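Local coordinates for protein phosphoglycolate phosphatase (PDB 2HDO) that probably hydrolyses the phosphate ester of 2-phosphoglycolate, as a putative phosphoglycolate phosphatase of the haloacid dehalogenase-like hydrolase superfamily, at residues A158-D163 against E168-A173. Residues are numbered along the deposited sequence; the frame is centred on the assembly and turned at random.
Sequences ALFIGD and EQTAQA
Phe160 of the strand meets Ala171 and Thr170 of the helix in a purely apolar contact, all three residues being buried. The closest approach is from Phe160 CD2 to Ala171 CB, 4.1 Å, and the methyl lies near the plane of the ring, so it touches an edge rather than a face. Thr170 CB comes obliquely, 4.3 Å from Phe160 CE2, so the two helix residues meet adjacent ring carbons from different angles. The first torsion explains this reach: CG stands anti to the backbone N (chi1 -173°), beside the carbonyl carbon, and carries the ring forward along the strand while the CA-CB bonds of all three residues point across the interface. Phe160 and Ala171 also form the nearest backbone pair, their CA atoms 6.6 Å apart, a short separation consistent with the small alanine side chain. The surface buried between the segments is modest, 120 Å², and about half of it belongs to Phe160.

No hydrogen bond crosses between strand and helix. The polar end of Thr170 turns back into its own helix, where OG1 bonds to the carbonyl oxygen of Ser166; the helix backbone continues with Gln172 N to Glu168 O at 3.0 Å. Nearer the strand's C-terminal end, Asp163 OD1 and Glu168 OE2 are 6.2 Å apart and not in contact; Asp163 OD2 accepts a hydrogen bond from the backbone N of Asp186.

The pairing is the first half of a right-handed beta-alpha-beta crossover, strand 158-162, helix 165-174, strand 177-181, in the Rossmann-like core of HAD hydrolases. Backbone hydrogen bonds tie Phe160 to strand 177-181, while its side chain also touches Met8 of strand 6-9 and Leu144 of helix 142-150, the latter shared with Thr170.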
loop_
_atom_site.group_PDB
_atom_site.type_symbol
_atom_site.label_atom_id
_atom_site.label_comp_id
_atom_site.label_asym_id
_atom_site.label_seq_id
_atom_site.Cartn_x
_atom_site.Cartn_y
_atom_site.Cartn_z
ATOM N N ALA A 158 -14.649 -8.894 4.689
ATOM C CA ALA A 158 -13.298 -8.525 4.458
ATOM C C ALA A 158 -12.916 -7.230 5.203
ATOM O O ALA A 158 -13.777 -6.355 5.487
ATOM C CB ALA A 158 -13.098 -8.386 3.001
ATOM N N LEU A 159 -11.628 -7.105 5.526
ATOM C CA LEU A 159 -11.066 -5.876 6.098
ATOM C C LEU A 159 -9.848 -5.505 5.256
ATOM O O LEU A 159 -8.940 -6.347 5.053
ATOM C CB LEU A 159 -10.656 -6.089 7.539
ATOM C CG LEU A 159 -10.164 -4.881 8.322
ATOM C CD1 LEU A 159 -11.191 -3.837 8.519
ATOM C CD2 LEU A 159 -9.623 -5.358 9.619
ATOM N N PHE A 160 -9.818 -4.267 4.780
ATOM C CA PHE A 160 -8.652 -3.717 4.066
ATOM C C PHE A 160 -7.866 -2.871 5.059
ATOM O O PHE A 160 -8.379 -1.900 5.611
ATOM C CB PHE A 160 -9.148 -2.911 2.867
ATOM C CG PHE A 160 -8.088 -2.419 1.937
ATOM C CD1 PHE A 160 -6.904 -3.129 1.683
ATOM C CD2 PHE A 160 -8.302 -1.228 1.205
ATOM C CE1 PHE A 160 -5.940 -2.638 0.823
ATOM C CE2 PHE A 160 -7.341 -0.784 0.308
ATOM C CZ PHE A 160 -6.154 -1.489 0.138
ATOM N N ILE A 161 -6.604 -3.232 5.235
ATOM C CA ILE A 161 -5.718 -2.590 6.176
ATOM C C ILE A 161 -4.686 -1.778 5.430
ATOM O O ILE A 161 -3.944 -2.299 4.586
ATOM C CB ILE A 161 -5.030 -3.613 7.103
ATOM C CG1 ILE A 161 -6.123 -4.408 7.831
ATOM C CG2 ILE A 161 -4.053 -2.937 8.068
ATOM C CD1 ILE A 161 -5.628 -5.546 8.642
ATOM N N GLY A 162 -4.677 -0.484 5.704
ATOM C CA GLY A 162 -3.718 0.409 5.083
ATOM C C GLY A 162 -3.614 1.752 5.795
ATOM O O GLY A 162 -4.154 1.924 6.892
ATOM N N ASP A 163 -2.932 2.708 5.175
ATOM C CA ASP A 163 -2.722 4.010 5.850
ATOM C C ASP A 163 -2.699 5.168 4.861
ATOM O O ASP A 163 -1.796 6.011 4.868
ATOM C CB ASP A 163 -1.461 4.006 6.719
ATOM C CG ASP A 163 -1.380 5.209 7.634
ATOM O OD1 ASP A 163 -2.402 5.614 8.237
ATOM O OD2 ASP A 163 -0.265 5.736 7.778
ATOM N N GLU A 168 -8.548 4.203 1.914
ATOM C CA GLU A 168 -9.813 4.411 2.578
ATOM C C GLU A 168 -10.928 4.592 1.578
ATOM O O GLU A 168 -11.982 3.979 1.731
ATOM C CB GLU A 168 -9.743 5.609 3.513
ATOM C CG GLU A 168 -8.956 5.320 4.734
ATOM C CD GLU A 168 -8.639 6.515 5.577
ATOM O OE1 GLU A 168 -8.709 7.638 5.043
ATOM O OE2 GLU A 168 -8.357 6.310 6.788
ATOM N N GLN A 169 -10.697 5.394 0.554
ATOM C CA GLN A 169 -11.706 5.592 -0.474
ATOM C C GLN A 169 -11.974 4.347 -1.313
ATOM O O GLN A 169 -13.107 4.102 -1.713
ATOM C CB GLN A 169 -11.326 6.785 -1.351
ATOM C CG GLN A 169 -11.423 8.119 -0.619
ATOM C CD GLN A 169 -10.895 9.304 -1.446
ATOM O OE1 GLN A 169 -10.310 9.114 -2.536
ATOM N NE2 GLN A 169 -11.092 10.533 -0.930
ATOM N N THR A 170 -10.918 3.573 -1.582
ATOM C CA THR A 170 -11.059 2.273 -2.263
ATOM C C THR A 170 -12.019 1.387 -1.487
ATOM O O THR A 170 -12.961 0.775 -2.044
ATOM C CB THR A 170 -9.702 1.562 -2.345
ATOM O OG1 THR A 170 -8.765 2.385 -3.040
ATOM C CG2 THR A 170 -9.811 0.202 -3.084
ATOM N N ALA A 171 -11.777 1.280 -0.190
ATOM C CA ALA A 171 -12.584 0.427 0.682
ATOM C C ALA A 171 -14.061 0.877 0.747
ATOM O O ALA A 171 -15.007 0.075 0.644
ATOM C CB ALA A 171 -11.956 0.409 2.076
ATOM N N GLN A 172 -14.237 2.187 0.931
ATOM C CA GLN A 172 -15.598 2.766 0.988
ATOM C C GLN A 172 -16.342 2.446 -0.295
ATOM O O GLN A 172 -17.491 2.002 -0.256
ATOM C CB GLN A 172 -15.547 4.285 1.177
ATOM C CG GLN A 172 -15.186 4.748 2.584
ATOM N N ALA A 173 -15.674 2.648 -1.431
ATOM C CA ALA A 173 -16.279 2.430 -2.724
ATOM C C ALA A 173 -16.651 0.943 -2.922
ATOM O O ALA A 173 -17.646 0.597 -3.534
ATOM C CB ALA A 173 -15.373 2.923 -3.831
#